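Klebicin C activity (PDB 7NNA) is a bacteriocin of Klebsiella pneumoniae whose Tol-binding domain, a long helical hairpin, probably engages TolC, the efflux channel through which the toxin is imported. Local coordinates at residues Gln91-Gln94 with Gln95-Ala98; Glu101-Gly104 with Arg105-Ile109. One frame throughout, in Å; residues are numbered along the deposited sequence.

Interaction 1. Residues Gln91-Gln94 with Gln95-Ala98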
ATOM      1  N   GLN A  91      50.977  52.392 -10.330  1.00 65.07           N
ATOM      2  CA  GLN A  91      50.993  50.968 -10.694  1.00 60.36           C
ATOM      3  C   GLN A  91      51.809  50.754 -11.980  1.00 56.97           C
ATOM      4  O   GLN A  91      51.600  51.483 -12.952  1.00 58.94           O
ATOM      5  CB  GLN A  91      49.574  50.483 -10.936  1.00 60.33           C
ATOM      6  CG  GLN A  91      48.700  50.550  -9.712  1.00 62.39           C
ATOM      7  CD  GLN A  91      47.368  49.914 -10.009  1.00 62.11           C
ATOM      8  OE1 GLN A  91      47.278  48.801 -10.530  1.00 59.28           O
ATOM      9  NE2 GLN A  91      46.312  50.622  -9.692  1.00 65.56           N
ATOM     10  N   ASN A  92      52.750  49.791 -11.984  1.00 51.23           N
ATOM     11  CA  ASN A  92      53.517  49.519 -13.188  1.00 47.36           C
ATOM     12  C   ASN A  92      52.846  48.430 -14.020  1.00 41.69           C
ATOM     13  O   ASN A  92      51.939  47.750 -13.514  1.00 38.97           O
ATOM     14  CB  ASN A  92      55.018  49.256 -12.856  1.00 49.55           C
ATOM     15  CG  ASN A  92      55.426  47.877 -12.405  1.00 50.31           C
ATOM     16  OD1 ASN A  92      54.662  46.922 -12.389  1.00 48.02           O
ATOM     17  ND2 ASN A  92      56.704  47.744 -12.055  1.00 53.18           N
ATOM     18  N   ASN A  93      53.245  48.238 -15.295  1.00 42.37           N
ATOM     19  CA  ASN A  93      52.537  47.240 -16.137  1.00 39.49           C
ATOM     20  C   ASN A  93      52.518  45.792 -15.572  1.00 36.92           C
ATOM     21  O   ASN A  93      51.499  45.127 -15.698  1.00 35.05           O
ATOM     22  CB  ASN A  93      53.030  47.246 -17.543  1.00 42.54           C
ATOM     23  CG  ASN A  93      52.696  48.515 -18.284  1.00 46.14           C
ATOM     24  OD1 ASN A  93      51.772  49.258 -17.939  1.00 45.14           O
ATOM     25  ND2 ASN A  93      53.453  48.808 -19.325  1.00 50.34           N
ATOM     26  N   GLN A  94      53.616  45.335 -14.937  0.52 37.59           N
ATOM     27  CA  GLN A  94      53.670  43.983 -14.363  0.52 37.79           C
ATOM     28  C   GLN A  94      52.738  43.825 -13.150  0.52 35.88           C
ATOM     29  O   GLN A  94      52.099  42.794 -13.031  0.52 35.33           O
ATOM     30  CB  GLN A  94      55.134  43.526 -14.051  0.52 42.47           C
ATOM     31  CG  GLN A  94      55.674  43.867 -12.671  0.52 48.01           C
ATOM     32  CD  GLN A  94      57.063  43.337 -12.410  0.52 56.63           C
ATOM     33  OE1 GLN A  94      57.249  42.346 -11.691  0.52 60.17           O
ATOM     34  NE2 GLN A  94      58.072  44.002 -12.952  0.52 56.66           N
ATOM     35  N   GLN A  95      52.613  44.845 -12.291  1.00 36.04           N
ATOM     36  CA  GLN A  95      51.724  44.740 -11.118  1.00 35.29           C
ATOM     37  C   GLN A  95      50.278  44.760 -11.633  1.00 31.38           C
ATOM     38  O   GLN A  95      49.456  44.012 -11.135  1.00 29.10           O
ATOM     39  CB  GLN A  95      51.890  45.919 -10.158  1.00 38.70           C
ATOM     40  CG  GLN A  95      53.213  46.058  -9.492  1.00 45.79           C
ATOM     41  CD  GLN A  95      53.105  47.405  -8.811  1.00 54.73           C
ATOM     42  OE1 GLN A  95      53.381  48.444  -9.432  1.00 57.49           O
ATOM     43  NE2 GLN A  95      52.586  47.422  -7.570  1.00 54.86           N
HETATM   44  N   MSE A  96      49.963  45.619 -12.637  1.00 29.42           N
HETATM   45  CA  MSE A  96      48.591  45.659 -13.156  1.00 27.62           C
HETATM   46  C   MSE A  96      48.229  44.348 -13.798  1.00 27.88           C
HETATM   47  O   MSE A  96      47.064  43.903 -13.677  1.00 27.35           O
HETATM   48  CB  MSE A  96      48.459  46.802 -14.188  1.00 26.68           C
HETATM   49  CG  MSE A  96      48.396  48.169 -13.492  1.00 29.97           C
HETATM   50 SE   MSE A  96      47.942  49.632 -14.682  0.50 29.79          SE
HETATM   51  CE  MSE A  96      49.593  49.773 -15.562  0.50 22.63           C
ATOM     52  N   ALA A  97      49.191  43.729 -14.533  1.00 31.87           N
ATOM     53  CA  ALA A  97      48.886  42.429 -15.159  1.00 32.80           C
ATOM     54  C   ALA A  97      48.689  41.388 -14.057  1.00 31.70           C
ATOM     55  O   ALA A  97      47.799  40.568 -14.176  1.00 31.04           O
ATOM     56  CB  ALA A  97      50.024  41.988 -16.062  1.00 34.97           C
ATOM     57  N   ALA A  98      49.486  41.435 -12.976  1.00 30.66           N
ATOM     58  CA  ALA A  98      49.319  40.462 -11.883  1.00 31.48           C
ATOM     59  C   ALA A  98      47.948  40.573 -11.243  1.00 29.28           C
ATOM     60  O   ALA A  98      47.308  39.545 -10.944  1.00 29.12           O
ATOM     61  CB  ALA A  98      50.423  40.649 -10.829  1.00 32.13           C
TER
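Asn92 and Gln95 form a capping box at the start of helix 93-197, with Asn92 as the N-cap residue and Gln95 three positions on, each side chain bonding to the other's backbone N-H. Asn92 OD1 accepts from Gln95 N at 2.9 Å, the donor lying almost in line with the side-chain C=O. The return bond runs from Asn92 N to Gln95 OE1 at 3.0 Å and is nearly straight at the hydrogen (172°), though the donor sits 30° from the plane of the Gln95 amide. Asn92 reaches the turn because its CG stands between its own backbone N and carbonyl carbon (chi1 82°), which turns the short amide forward onto the first turn, toward Gln95 N. Gln95 holds its chain extended beyond CG, so that its amide travels back to the N-H of Asn92. The two side chains cross at about a right angle and their amide planes are nearly perpendicular; the groups are not stacked, and Asn92 OD1 also rests 3.4 Å from Gln95 CG. After the cap the ordinary helical ladder begins with Met96 N to Asn92 O, followed by Ala97 N to Asn93 O and Ala98 N to Gln94 O.

Met96, a selenomethionine, spreads along the flank of the entry. Its CG is 3.6 Å from Gln91 CB, and its chain turns about the CG-SE bond, bringing CE toward Asn93. The Gln91 chain crosses it at roughly a right angle, while Gln91 NE2 is hydrogen-bonded to Leu88 O in the preceding loop. Gln91 OE1 lies 3.2 Å from Met96 CG, and Asn93 OD1 stands 3.3 Å from Met96 CE.

Interaction 2. Residues Glu101-Gly104 with Arg105-Ile109; sequences EFIG and RQKAI
Arg105 lies back along helix 93-197 over the preceding turn, against Glu101 and Phe102. Its CB sits 3.5 Å from Phe102 O, and its CG is 3.4 Å from Glu101 O, the carbonyl that accepts the hydrogen bond of Arg105 N. At the CG-CD bond the chain bends (chi3 -55°), turning the guanidinium so that one face lies over the backbone, with Glu101 O and Phe102 CA both beneath its rim. Arg105 NH1 lies 3.9 Å from Glu101 CB, but the carboxylate stays apart, with Glu101 OE1 4.6 Å from Arg105 NH1. Arg105 NH2 comes to the edge of the Phe102 ring, 3.9 Å from Phe102 CD1, with ring and guanidinium planes 76° apart; this is an edge approach and no cation-pi stack. Near the CZ end of the same ring lies the Gln106 amide, Gln106 NE2 3.6 Å from Phe102 CZ and oblique to the ring. The side chains of Ile103 and Lys107 lie side by side, touching through Ile103 CG2 and Lys107 CG.

The polar ends of Arg105 and Gln106 are fixed by the other arm of the hairpin and its turn. Arg105 NE bonds to Asn78 OD1, Arg105 NH2 to Thr81 OG1, and Gln106 NE2 to Asn79 OD1. Between them the buried Phe102 ring packs on Asn78 near the end of helix 14-79 and on Thr81, Arg82 and Pro83 of the loop that follows.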
ATOM      1  N   GLU A 101      45.082  39.486 -13.817  1.00 28.03           N
ATOM      2  CA  GLU A 101      45.017  38.032 -13.946  1.00 26.54           C
ATOM      3  C   GLU A 101      44.466  37.353 -12.694  1.00 27.01           C
ATOM      4  O   GLU A 101      43.694  36.375 -12.795  1.00 27.09           O
ATOM      5  CB  GLU A 101      46.427  37.481 -14.255  1.00 28.05           C
ATOM      6  CG  GLU A 101      46.861  37.800 -15.682  1.00 34.94           C
ATOM      7  CD  GLU A 101      48.311  37.463 -16.004  0.80 46.14           C
ATOM      8  OE1 GLU A 101      48.924  36.673 -15.246  0.80 48.92           O
ATOM      9  OE2 GLU A 101      48.830  37.990 -17.017  0.80 47.37           O
ATOM     10  N   PHE A 102      44.824  37.852 -11.494  1.00 26.25           N
ATOM     11  CA  PHE A 102      44.269  37.290 -10.259  1.00 25.14           C
ATOM     12  C   PHE A 102      42.728  37.502 -10.239  1.00 24.31           C
ATOM     13  O   PHE A 102      41.967  36.578  -9.881  1.00 23.28           O
ATOM     14  CB  PHE A 102      44.916  37.969  -9.001  1.00 24.05           C
ATOM     15  CG  PHE A 102      44.148  37.610  -7.741  1.00 23.99           C
ATOM     16  CD1 PHE A 102      44.322  36.372  -7.133  1.00 25.26           C
ATOM     17  CD2 PHE A 102      43.244  38.507  -7.173  1.00 23.40           C
ATOM     18  CE1 PHE A 102      43.558  36.016  -6.009  1.00 26.04           C
ATOM     19  CE2 PHE A 102      42.502  38.151  -6.054  1.00 24.26           C
ATOM     20  CZ  PHE A 102      42.623  36.887  -5.521  1.00 25.36           C
ATOM     21  N   ILE A 103      42.259  38.725 -10.604  1.00 23.47           N
ATOM     22  CA  ILE A 103      40.817  38.991 -10.575  1.00 23.49           C
ATOM     23  C   ILE A 103      40.096  38.096 -11.566  1.00 24.38           C
ATOM     24  O   ILE A 103      39.045  37.547 -11.230  1.00 24.37           O
ATOM     25  CB  ILE A 103      40.565  40.496 -10.885  1.00 24.37           C
ATOM     26  CG1 ILE A 103      41.186  41.386  -9.801  1.00 25.16           C
ATOM     27  CG2 ILE A 103      39.040  40.777 -11.042  1.00 25.00           C
ATOM     28  CD1 ILE A 103      40.940  42.941 -10.099  1.00 28.32           C
ATOM     29  N   GLY A 104      40.690  37.874 -12.743  1.00 27.48           N
ATOM     30  CA  GLY A 104      40.086  37.011 -13.767  1.00 28.86           C
ATOM     31  C   GLY A 104      39.939  35.590 -13.250  1.00 30.55           C
ATOM     32  O   GLY A 104      38.919  34.938 -13.488  1.00 30.48           O
ATOM     33  N   ARG A 105      40.974  35.086 -12.544  1.00 30.32           N
ATOM     34  CA  ARG A 105      40.928  33.717 -11.980  1.00 27.86           C
ATOM     35  C   ARG A 105      39.897  33.642 -10.856  1.00 28.23           C
ATOM     36  O   ARG A 105      39.149  32.670 -10.772  1.00 29.14           O
ATOM     37  CB  ARG A 105      42.271  33.369 -11.355  1.00 28.60           C
ATOM     38  CG  ARG A 105      43.350  32.968 -12.392  1.00 32.97           C
ATOM     39  CD  ARG A 105      44.528  32.318 -11.733  1.00 34.75           C
ATOM     40  NE  ARG A 105      45.123  33.142 -10.654  1.00 34.77           N
ATOM     41  CZ  ARG A 105      46.132  33.995 -10.812  1.00 37.34           C
ATOM     42  NH1 ARG A 105      46.555  34.319 -12.035  1.00 36.03           N
ATOM     43  NH2 ARG A 105      46.663  34.604  -9.758  1.00 33.41           N
ATOM     44  N   GLN A 106      39.833  34.676 -10.001  1.00 25.61           N
ATOM     45  CA  GLN A 106      38.840  34.648  -8.901  1.00 24.03           C
ATOM     46  C   GLN A 106      37.373  34.706  -9.440  1.00 25.29           C
ATOM     47  O   GLN A 106      36.476  34.018  -8.931  1.00 24.76           O
ATOM     48  CB  GLN A 106      39.146  35.788  -7.916  1.00 22.35           C
ATOM     49  CG  GLN A 106      38.279  35.739  -6.663  1.00 21.51           C
ATOM     50  CD  GLN A 106      38.647  36.859  -5.745  1.00 23.42           C
ATOM     51  OE1 GLN A 106      38.491  38.034  -6.088  1.00 22.12           O
ATOM     52  NE2 GLN A 106      39.173  36.536  -4.606  1.00 20.42           N
ATOM     53  N   LYS A 107      37.130  35.484 -10.494  1.00 26.23           N
ATOM     54  CA  LYS A 107      35.815  35.621 -11.101  1.00 27.88           C
ATOM     55  C   LYS A 107      35.408  34.313 -11.790  1.00 29.39           C
ATOM     56  O   LYS A 107      34.199  33.935 -11.761  1.00 28.83           O
ATOM     57  CB  LYS A 107      35.845  36.731 -12.199  1.00 28.19           C
ATOM     58  CG  LYS A 107      35.870  38.144 -11.636  1.00 30.58           C
ATOM     59  CD  LYS A 107      34.467  38.733 -11.372  1.00 36.92           C
ATOM     60  CE  LYS A 107      34.450  40.068 -10.641  1.00 40.50           C
ATOM     61  NZ  LYS A 107      33.051  40.567 -10.374  1.00 41.56           N
ATOM     62  N   ALA A 108      36.389  33.640 -12.454  1.00 29.62           N
ATOM     63  CA  ALA A 108      36.106  32.366 -13.148  1.00 31.00           C
ATOM     64  C   ALA A 108      35.785  31.259 -12.153  1.00 31.59           C
ATOM     65  O   ALA A 108      34.884  30.412 -12.405  1.00 32.12           O
ATOM     66  CB  ALA A 108      37.266  31.952 -14.030  1.00 32.00           C
ATOM     67  N   ILE A 109      36.541  31.204 -11.040  1.00 30.10           N
ATOM     68  CA  ILE A 109      36.246  30.197 -10.015  1.00 29.83           C
ATOM     69  C   ILE A 109      34.897  30.463  -9.387  1.00 28.52           C
ATOM     70  O   ILE A 109      34.134  29.504  -9.156  1.00 29.67           O
ATOM     71  CB  ILE A 109      37.382  30.013  -8.997  1.00 30.79           C
ATOM     72  CG1 ILE A 109      38.605  29.454  -9.750  1.00 34.22           C
ATOM     73  CG2 ILE A 109      36.990  29.067  -7.825  1.00 31.66           C
ATOM     74  CD1 ILE A 109      39.901  29.541  -8.880  1.00 35.64           C
TER

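Both interactions belong to helix 93-197, the second and longer arm of a two-helix hairpin, and their centres are 15 Å apart. Interaction 1 comes first along the chain and starts the helix; interaction 2 follows after two residues, on the next turns of the same helix. Both lie toward the same end of the elongated molecule, their centres about 70 and 54 Å from the centre of the chain. There residues 91-98 mark the start of the returning helix, and residues 101-109 pack it against the end of helix 14-79 and the loop that follows, consistent with closing the hairpin there.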